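Local atomic coordinates of GGDEF and EAL domain-containing protein (Vibrio cholerae O1 str. 2010EL-1786, PDB entry 6PWK), a protein that binds cyclic di-GMP as the LapD signalling receptor and probably thereby controls the large adhesins used in cell adhesion and biofilm formation. Residues K213-E218 against T386-R391; D334-N339 against R378-L383. All coordinates share one frame; numbering follows the deposited sequence.

Contact 1 of 2, residues K213-E218 against T386-R391. With MG (magnesium ion), chain E; C2E (9,9'-[(2R,3R,3aS,5S,7aR,9R,10R,10aS,12S,14aR)-3,5,10,12-tetrahydroxy-5,12-dioxidooctahydro-2H,7H-difuro[3,2-d:3',2'-j][1,3,7,9,2,8]tetraoxadiphosphacyclododecine-2,9-diyl]bis(2-amino-1,9-dihydro-6H-purin-6-one)), chain C.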
loop_
_atom_site.group_PDB
_atom_site.type_symbol
_atom_site.label_atom_id
_atom_site.label_comp_id
_atom_site.label_asym_id
_atom_site.label_seq_id
_atom_site.Cartn_x
_atom_site.Cartn_y
_atom_site.Cartn_z
ATOM N N LYS A 213 37.373 -1.781 -23.017
ATOM C CA LYS A 213 37.135 -0.980 -21.824
ATOM C C LYS A 213 35.961 -1.550 -21.039
ATOM O O LYS A 213 34.869 -1.738 -21.584
ATOM C CB LYS A 213 36.869 0.475 -22.212
ATOM C CG LYS A 213 36.312 1.357 -21.096
ATOM C CD LYS A 213 34.809 1.572 -21.254
ATOM C CE LYS A 213 34.295 2.661 -20.323
ATOM N NZ LYS A 213 34.575 2.364 -18.890
ATOM N N THR A 214 36.185 -1.824 -19.756
ATOM C CA THR A 214 35.159 -2.404 -18.894
ATOM C C THR A 214 34.327 -1.277 -18.289
ATOM O O THR A 214 34.829 -0.474 -17.497
ATOM C CB THR A 214 35.791 -3.284 -17.816
ATOM O OG1 THR A 214 34.835 -3.546 -16.780
ATOM C CG2 THR A 214 37.033 -2.625 -17.223
ATOM N N PHE A 215 33.051 -1.211 -18.679
ATOM C CA PHE A 215 32.148 -0.210 -18.117
ATOM C C PHE A 215 31.886 -0.488 -16.642
ATOM O O PHE A 215 32.133 0.365 -15.781
ATOM C CB PHE A 215 30.839 -0.189 -18.913
ATOM C CG PHE A 215 29.922 0.942 -18.545
ATOM C CD1 PHE A 215 30.051 2.181 -19.150
ATOM C CD2 PHE A 215 28.925 0.763 -17.601
ATOM C CE1 PHE A 215 29.208 3.223 -18.816
ATOM C CE2 PHE A 215 28.077 1.802 -17.262
ATOM C CZ PHE A 215 28.219 3.033 -17.871
ATOM N N HIS A 216 31.385 -1.681 -16.334
ATOM C CA HIS A 216 31.241 -2.128 -14.956
ATOM C C HIS A 216 31.141 -3.647 -14.954
ATOM O O HIS A 216 31.084 -4.287 -16.006
ATOM C CB HIS A 216 30.026 -1.482 -14.269
ATOM C CG HIS A 216 28.705 -1.818 -14.895
ATOM N ND1 HIS A 216 27.675 -0.906 -14.984
ATOM C CD2 HIS A 216 28.234 -2.966 -15.438
ATOM C CE1 HIS A 216 26.634 -1.473 -15.568
ATOM N NE2 HIS A 216 26.946 -2.725 -15.853
ATOM N N ARG A 217 31.116 -4.214 -13.752
ATOM C CA ARG A 217 30.858 -5.634 -13.548
ATOM C C ARG A 217 29.554 -5.782 -12.781
ATOM O O ARG A 217 29.449 -5.320 -11.639
ATOM C CB ARG A 217 32.006 -6.306 -12.794
ATOM C CG ARG A 217 33.152 -6.763 -13.676
ATOM C CD ARG A 217 34.266 -7.381 -12.851
ATOM N NE ARG A 217 35.483 -6.582 -12.921
ATOM C CZ ARG A 217 36.407 -6.714 -13.868
ATOM N NH1 ARG A 217 36.253 -7.621 -14.824
ATOM N NH2 ARG A 217 37.484 -5.941 -13.859
ATOM N N GLU A 218 28.566 -6.418 -13.405
ATOM C CA GLU A 218 27.292 -6.660 -12.745
ATOM C C GLU A 218 27.418 -7.813 -11.759
ATOM O O GLU A 218 28.049 -8.833 -12.052
ATOM C CB GLU A 218 26.198 -6.962 -13.768
ATOM C CG GLU A 218 24.827 -7.182 -13.150
ATOM C CD GLU A 218 23.728 -7.303 -14.186
ATOM O OE1 GLU A 218 24.046 -7.333 -15.394
ATOM O OE2 GLU A 218 22.544 -7.366 -13.792
ATOM N N THR A 386 24.926 5.839 -21.973
ATOM C CA THR A 386 25.569 4.632 -22.472
ATOM C C THR A 386 24.544 3.514 -22.629
ATOM O O THR A 386 23.743 3.260 -21.725
ATOM C CB THR A 386 26.681 4.199 -21.518
ATOM O OG1 THR A 386 27.613 5.273 -21.343
ATOM C CG2 THR A 386 27.411 2.984 -22.062
ATOM N N THR A 387 24.564 2.849 -23.780
ATOM C CA THR A 387 23.703 1.702 -24.028
ATOM C C THR A 387 24.497 0.415 -23.857
ATOM O O THR A 387 25.645 0.316 -24.302
ATOM C CB THR A 387 23.097 1.748 -25.432
ATOM O OG1 THR A 387 24.143 1.667 -26.407
ATOM C CG2 THR A 387 22.315 3.034 -25.630
ATOM N N ILE A 388 23.880 -0.568 -23.209
ATOM C CA ILE A 388 24.517 -1.847 -22.919
ATOM C C ILE A 388 23.606 -2.957 -23.421
ATOM O O ILE A 388 22.449 -3.054 -22.996
ATOM C CB ILE A 388 24.801 -2.021 -21.419
ATOM C CG1 ILE A 388 25.656 -0.864 -20.893
ATOM C CG2 ILE A 388 25.467 -3.364 -21.154
ATOM C CD1 ILE A 388 25.965 -0.950 -19.414
ATOM N N ALA A 389 24.121 -3.787 -24.325
ATOM C CA ALA A 389 23.405 -4.983 -24.740
ATOM C C ALA A 389 23.550 -6.064 -23.677
ATOM O O ALA A 389 24.585 -6.180 -23.017
ATOM C CB ALA A 389 23.925 -5.491 -26.083
ATOM N N SER A 390 22.498 -6.863 -23.516
ATOM C CA SER A 390 22.381 -7.768 -22.383
ATOM C C SER A 390 22.239 -9.209 -22.849
ATOM O O SER A 390 21.513 -9.497 -23.807
ATOM C CB SER A 390 21.180 -7.386 -21.504
ATOM O OG SER A 390 21.034 -8.274 -20.409
ATOM N N ARG A 391 22.942 -10.108 -22.154
ATOM C CA ARG A 391 22.809 -11.555 -22.335
ATOM C C ARG A 391 23.135 -11.978 -23.769
ATOM O O ARG A 391 22.410 -12.751 -24.398
ATOM C CB ARG A 391 21.416 -12.026 -21.906
ATOM C CG ARG A 391 21.344 -12.326 -20.412
ATOM C CD ARG A 391 20.086 -11.820 -19.721
ATOM N NE ARG A 391 19.019 -12.816 -19.697
ATOM C CZ ARG A 391 18.105 -12.906 -18.736
ATOM N NH1 ARG A 391 18.133 -12.064 -17.711
ATOM N NH2 ARG A 391 17.170 -13.843 -18.792
HETATM MG MG MG E . 20.452 -6.539 -14.262
HETATM P P1 C2E C . 19.342 -9.908 -14.794
HETATM O O2P C2E C . 19.509 -8.459 -14.423
HETATM O O1P C2E C . 18.851 -9.892 -16.214
HETATM O "O5'" C2E C . 20.779 -10.689 -14.860
HETATM C "C5'" C2E C . 21.094 -11.384 -16.020
HETATM C "C4'" C2E C . 20.710 -12.868 -15.767
HETATM O "O4'" C2E C . 20.875 -13.571 -16.849
HETATM C "C3'" C2E C . 21.671 -13.522 -14.758
HETATM O "O3'" C2E C . 21.097 -14.673 -14.366
HETATM C "C2'" C2E C . 22.854 -13.865 -15.676
HETATM O "O2'" C2E C . 23.734 -14.875 -15.023
HETATM C "C1'" C2E C . 22.207 -14.457 -16.638
HETATM N N9 C2E C . 22.771 -14.565 -17.959
HETATM C C8 C2E C . 23.772 -13.657 -17.845
HETATM N N7 C2E C . 24.411 -13.630 -19.042
HETATM C C5 C2E C . 23.815 -14.484 -19.866
HETATM C C6 C2E C . 24.045 -14.904 -21.328
HETATM O O6 C2E C . 24.923 -14.444 -21.978
HETATM N N1 C2E C . 23.189 -15.879 -21.931
HETATM C C2 C2E C . 22.103 -16.481 -21.200
HETATM N N2 C2E C . 21.198 -17.478 -21.764
HETATM N N3 C2E C . 21.911 -16.058 -19.822
HETATM C C4 C2E C . 22.796 -15.049 -19.186
HETATM P P11 C2E C . 21.030 -14.829 -12.716
HETATM O O21 C2E C . 22.327 -14.993 -11.969
HETATM O O11 C2E C . 20.253 -16.092 -12.445
HETATM O O5A C2E C . 20.099 -13.530 -12.301
HETATM C C5A C2E C . 18.750 -13.711 -12.636
HETATM C C4A C2E C . 17.953 -12.571 -12.145
HETATM O O4A C2E C . 17.926 -12.588 -10.839
HETATM C C3A C2E C . 18.661 -11.114 -12.606
HETATM O O3A C2E C . 18.147 -10.690 -13.954
HETATM C C2A C2E C . 18.333 -10.300 -11.752
HETATM O O2A C2E C . 17.029 -9.647 -12.129
HETATM C C1A C2E C . 18.177 -11.167 -10.386
HETATM N N91 C2E C . 19.265 -11.078 -9.657
HETATM C C81 C2E C . 20.429 -11.735 -9.772
HETATM N N71 C2E C . 21.218 -11.281 -8.780
HETATM C C51 C2E C . 20.544 -10.371 -8.083
HETATM C C61 C2E C . 20.916 -9.528 -6.868
HETATM O O61 C2E C . 21.992 -9.655 -6.403
HETATM N N11 C2E C . 19.984 -8.603 -6.302
HETATM C C21 C2E C . 18.676 -8.458 -6.879
HETATM N N21 C2E C . 17.731 -7.516 -6.300
HETATM N N31 C2E C . 18.331 -9.270 -8.047
HETATM C C41 C2E C . 19.311 -10.235 -8.630
#

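Contact 2 of 2, residues D334-N339 against R378-L383. With MG (magnesium ion), chain E; C2E (9,9'-[(2R,3R,3aS,5S,7aR,9R,10R,10aS,12S,14aR)-3,5,10,12-tetrahydroxy-5,12-dioxidooctahydro-2H,7H-difuro[3,2-d:3',2'-j][1,3,7,9,2,8]tetraoxadiphosphacyclododecine-2,9-diyl]bis(2-amino-1,9-dihydro-6H-purin-6-one)), chain C.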
loop_
_atom_site.group_PDB
_atom_site.type_symbol
_atom_site.label_atom_id
_atom_site.label_comp_id
_atom_site.label_asym_id
_atom_site.label_seq_id
_atom_site.Cartn_x
_atom_site.Cartn_y
_atom_site.Cartn_z
ATOM N N ASP A 334 17.551 -1.552 -16.178
ATOM C CA ASP A 334 17.871 -2.963 -16.370
ATOM C C ASP A 334 17.092 -3.610 -17.512
ATOM O O ASP A 334 17.688 -4.262 -18.374
ATOM C CB ASP A 334 17.628 -3.730 -15.064
ATOM C CG ASP A 334 18.454 -5.002 -14.972
ATOM O OD1 ASP A 334 19.188 -5.314 -15.933
ATOM O OD2 ASP A 334 18.372 -5.689 -13.931
ATOM N N ASN A 335 15.768 -3.467 -17.531
ATOM C CA ASN A 335 14.932 -4.036 -18.587
ATOM C C ASN A 335 14.603 -3.009 -19.660
ATOM O O ASN A 335 13.457 -2.913 -20.111
ATOM C CB ASN A 335 13.653 -4.623 -17.999
ATOM C CG ASN A 335 13.891 -5.928 -17.271
ATOM O OD1 ASN A 335 14.822 -6.667 -17.589
ATOM N ND2 ASN A 335 13.047 -6.221 -16.287
ATOM N N TYR A 336 15.600 -2.239 -20.090
ATOM C CA TYR A 336 15.360 -1.124 -20.996
ATOM C C TYR A 336 14.765 -1.598 -22.315
ATOM O O TYR A 336 15.299 -2.500 -22.967
ATOM C CB TYR A 336 16.662 -0.369 -21.251
ATOM C CG TYR A 336 16.506 0.762 -22.232
ATOM C CD1 TYR A 336 15.616 1.792 -21.980
ATOM C CD2 TYR A 336 17.242 0.802 -23.406
ATOM C CE1 TYR A 336 15.461 2.826 -22.868
ATOM C CE2 TYR A 336 17.095 1.843 -24.306
ATOM C CZ TYR A 336 16.201 2.854 -24.026
ATOM O OH TYR A 336 16.038 3.901 -24.905
ATOM N N GLY A 337 13.652 -0.979 -22.706
ATOM C CA GLY A 337 12.996 -1.277 -23.957
ATOM C C GLY A 337 11.832 -2.240 -23.860
ATOM O O GLY A 337 11.122 -2.424 -24.855
ATOM N N ARG A 338 11.612 -2.859 -22.698
ATOM C CA ARG A 338 10.512 -3.810 -22.580
ATOM C C ARG A 338 9.167 -3.096 -22.591
ATOM O O ARG A 338 8.184 -3.619 -23.127
ATOM C CB ARG A 338 10.671 -4.647 -21.312
ATOM C CG ARG A 338 9.688 -5.802 -21.215
ATOM C CD ARG A 338 9.943 -6.653 -19.983
ATOM N NE ARG A 338 11.165 -7.443 -20.094
ATOM C CZ ARG A 338 11.614 -8.256 -19.143
ATOM N NH1 ARG A 338 10.940 -8.386 -18.008
ATOM N NH2 ARG A 338 12.736 -8.939 -19.324
ATOM N N ASN A 339 9.106 -1.900 -22.012
ATOM C CA ASN A 339 7.896 -1.084 -22.046
ATOM C C ASN A 339 8.057 0.023 -23.087
ATOM O O ASN A 339 8.088 1.217 -22.785
ATOM C CB ASN A 339 7.595 -0.523 -20.660
ATOM C CG ASN A 339 7.335 -1.611 -19.634
ATOM O OD1 ASN A 339 8.022 -1.700 -18.616
ATOM N ND2 ASN A 339 6.340 -2.448 -19.902
ATOM N N ARG A 378 19.067 5.334 -30.308
ATOM C CA ARG A 378 19.356 6.739 -30.575
ATOM C C ARG A 378 18.956 7.614 -29.396
ATOM O O ARG A 378 19.710 8.504 -28.985
ATOM C CB ARG A 378 18.625 7.197 -31.839
ATOM C CG ARG A 378 19.418 7.082 -33.128
ATOM C CD ARG A 378 18.853 8.040 -34.167
ATOM N NE ARG A 378 19.433 7.850 -35.493
ATOM C CZ ARG A 378 18.865 7.133 -36.457
ATOM N NH1 ARG A 378 17.700 6.537 -36.241
ATOM N NH2 ARG A 378 19.458 7.013 -37.636
ATOM N N THR A 379 17.765 7.373 -28.841
ATOM C CA THR A 379 17.249 8.204 -27.756
ATOM C C THR A 379 18.223 8.273 -26.587
ATOM O O THR A 379 18.439 9.344 -26.008
ATOM C CB THR A 379 15.891 7.670 -27.295
ATOM O OG1 THR A 379 14.935 7.812 -28.352
ATOM C CG2 THR A 379 15.400 8.422 -26.068
ATOM N N ALA A 380 18.836 7.141 -26.236
ATOM C CA ALA A 380 19.783 7.133 -25.127
ATOM C C ALA A 380 21.072 7.858 -25.497
ATOM O O ALA A 380 21.568 8.695 -24.733
ATOM C CB ALA A 380 20.071 5.696 -24.695
ATOM N N HIS A 381 21.627 7.557 -26.674
ATOM C CA HIS A 381 22.894 8.168 -27.069
ATOM C C HIS A 381 22.741 9.661 -27.326
ATOM O O HIS A 381 23.643 10.443 -27.007
ATOM C CB HIS A 381 23.453 7.469 -28.305
ATOM C CG HIS A 381 23.956 6.086 -28.037
ATOM N ND1 HIS A 381 23.573 4.998 -28.791
ATOM C CD2 HIS A 381 24.811 5.615 -27.100
ATOM C CE1 HIS A 381 24.170 3.915 -28.328
ATOM N NE2 HIS A 381 24.927 4.261 -27.304
ATOM N N ASN A 382 21.612 10.075 -27.912
ATOM C CA ASN A 382 21.379 11.499 -28.127
ATOM C C ASN A 382 21.384 12.266 -26.812
ATOM O O ASN A 382 21.783 13.436 -26.776
ATOM C CB ASN A 382 20.055 11.717 -28.863
ATOM C CG ASN A 382 20.103 11.243 -30.303
ATOM O OD1 ASN A 382 21.177 11.117 -30.893
ATOM N ND2 ASN A 382 18.934 10.986 -30.881
ATOM N N LEU A 383 20.951 11.628 -25.729
ATOM C CA LEU A 383 21.021 12.206 -24.395
ATOM C C LEU A 383 22.353 11.938 -23.707
ATOM O O LEU A 383 22.512 12.303 -22.538
ATOM C CB LEU A 383 19.876 11.671 -23.529
ATOM C CG LEU A 383 18.494 12.258 -23.817
ATOM C CD1 LEU A 383 17.401 11.297 -23.385
ATOM C CD2 LEU A 383 18.340 13.595 -23.114
HETATM MG MG MG E . 20.452 -6.539 -14.262
HETATM P P1 C2E C . 19.342 -9.908 -14.794
HETATM O O2P C2E C . 19.509 -8.459 -14.423
HETATM O O1P C2E C . 18.851 -9.892 -16.214
HETATM O "O5'" C2E C . 20.779 -10.689 -14.860
HETATM C "C5'" C2E C . 21.094 -11.384 -16.020
HETATM C "C4'" C2E C . 20.710 -12.868 -15.767
HETATM O "O4'" C2E C . 20.875 -13.571 -16.849
HETATM C "C3'" C2E C . 21.671 -13.522 -14.758
HETATM O "O3'" C2E C . 21.097 -14.673 -14.366
HETATM C "C2'" C2E C . 22.854 -13.865 -15.676
HETATM O "O2'" C2E C . 23.734 -14.875 -15.023
HETATM C "C1'" C2E C . 22.207 -14.457 -16.638
HETATM N N9 C2E C . 22.771 -14.565 -17.959
HETATM C C8 C2E C . 23.772 -13.657 -17.845
HETATM N N7 C2E C . 24.411 -13.630 -19.042
HETATM C C5 C2E C . 23.815 -14.484 -19.866
HETATM C C6 C2E C . 24.045 -14.904 -21.328
HETATM O O6 C2E C . 24.923 -14.444 -21.978
HETATM N N1 C2E C . 23.189 -15.879 -21.931
HETATM C C2 C2E C . 22.103 -16.481 -21.200
HETATM N N2 C2E C . 21.198 -17.478 -21.764
HETATM N N3 C2E C . 21.911 -16.058 -19.822
HETATM C C4 C2E C . 22.796 -15.049 -19.186
HETATM P P11 C2E C . 21.030 -14.829 -12.716
HETATM O O21 C2E C . 22.327 -14.993 -11.969
HETATM O O11 C2E C . 20.253 -16.092 -12.445
HETATM O O5A C2E C . 20.099 -13.530 -12.301
HETATM C C5A C2E C . 18.750 -13.711 -12.636
HETATM C C4A C2E C . 17.953 -12.571 -12.145
HETATM O O4A C2E C . 17.926 -12.588 -10.839
HETATM C C3A C2E C . 18.661 -11.114 -12.606
HETATM O O3A C2E C . 18.147 -10.690 -13.954
HETATM C C2A C2E C . 18.333 -10.300 -11.752
HETATM O O2A C2E C . 17.029 -9.647 -12.129
HETATM C C1A C2E C . 18.177 -11.167 -10.386
HETATM N N91 C2E C . 19.265 -11.078 -9.657
HETATM C C81 C2E C . 20.429 -11.735 -9.772
HETATM N N71 C2E C . 21.218 -11.281 -8.780
HETATM C C51 C2E C . 20.544 -10.371 -8.083
HETATM C C61 C2E C . 20.916 -9.528 -6.868
HETATM O O61 C2E C . 21.992 -9.655 -6.403
HETATM N N11 C2E C . 19.984 -8.603 -6.302
HETATM C C21 C2E C . 18.676 -8.458 -6.879
HETATM N N21 C2E C . 17.731 -7.516 -6.300
HETATM N N31 C2E C . 18.331 -9.270 -8.047
HETATM C C41 C2E C . 19.311 -10.235 -8.630
#

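Contact 1 of 2, residues K213-E218 against T386-R391
Thr386 and Phe215 approach each other from opposite directions. The hydroxyl and the methyl of Thr386 both reach the CE1 corner of the ring: OG1 of Thr386 lies 3.6 Å from CE1 of Phe215, and CG2 of Thr386 lies 3.7 Å from the same ring atom. The hydroxyl approaches the ring obliquely. Two residues on, the CD1 methyl of Ile388 serves two rings, 3.9 Å from CD2 of Phe215 and equally 3.9 Å from CE1 of His216. It gets there because CG1 lies anti to the carbonyl carbon (chi1 -56°) and the chain then runs straight out to CD1. The ring of His216 is fixed at both nitrogens, ND1 by a hydrogen bond to His302 and NE2 by one to Lys355, so Ile388 packs against an imidazole whose rotation is already set.

These side chains cross the interior of the EAL domain's TIM-type barrel. Strands 214-218 and 386-389 have local axes 10.3 Å apart at an angle of 52° and share no hydrogen bond; strands 200-209 and 408-409 separate them in the sheet on one side.

Beyond the strand, Arg391 turns to the ligand. CG of Arg391 packs over the face of one guanine of C2E, and O4' of C2E lies 3.0 Å above the guanidinium plane. At the guanidinium edge, NH1 of Arg391 gives a weak hydrogen bond to O1P of C2E (2.7 Å, N-H...O angle 122°). Glu218 reaches the same phosphate through magnesium: its extended side chain places OE2 2.3 Å from the ion, which also binds O2P of C2E. The other carboxylate oxygen, OE1, is held by Lys355 and Gln410.

Contact 2 of 2, residues D334-N339 against R378-L383
Tyr336 reaches helix 378-382 with the far end of its side chain. Its OH lies 4.4 Å from CB of Ala380 and 4.5 Å from CB of Thr379, loose van der Waals approaches that bury just 70 Å² between the two segments. The nearest CA atoms, those of Tyr336 and Ala380, are 10.2 Å apart, so the length of the phenol spans the gap; CG stands anti to the backbone N (chi1 177°), sending the ring out toward the helix.

What positions the hydroxyl is its hydrogen bond to the carbonyl oxygen of Ile376, on the same helix just before 378-382. The Thr379 hydroxyl, for its part, is bonded to the carbonyl of Ser375. Around the ring, Tyr345 and Ile346 come from helix 345-349, and Val354 and Leu356 from strand 353-356; Val354 also touches Ala380. The arrangement belongs to the beta/alpha layering of the EAL barrel, in which an outer helix covers the sheet.

Further out, the backbone beyond Tyr336 folds into a type II beta turn from Asn335 to Arg338, closed by the bond from Arg338 N to Asn335 O (3.2 Å). Gly337 takes the positive phi of its third position (97°), and Glu307 receives the backbone N-H groups of Gly337 and Asn339. At the opposite end of this segment, Asp334 binds magnesium with both carboxylate oxygens, OD1 at 2.4 Å and OD2 at 2.3 Å, beside O2P of C2E.

With no hydrogen bond between the two segments themselves, what meets the helix is only the loose approach of the hydroxyl to two CB atoms, and the bond to the Ile376 carbonyl satisfies the one polar group that the buried tyrosine carries there.

In the fold
Both contacts belong to the EAL barrel and reach the same sheet, but on different sides of its wall. Contact 1 spans the interior between two strands and is partly buried; contact 2 joins the wall to an outer helix and is the more buried, although its interface is smaller. Helix 367-382 leads directly into strand 386-389, and the two contacts touch where CG2 of Thr387 packs 3.6 Å from CB of Ala380. Contact 1 combines apolar packing with a polar ligand end; contact 2 relies on one tyrosine. Their metal-binding carboxylates, Glu218 and Asp334, converge on the same magnesium ion, whose site Asn272 and Glu304 complete.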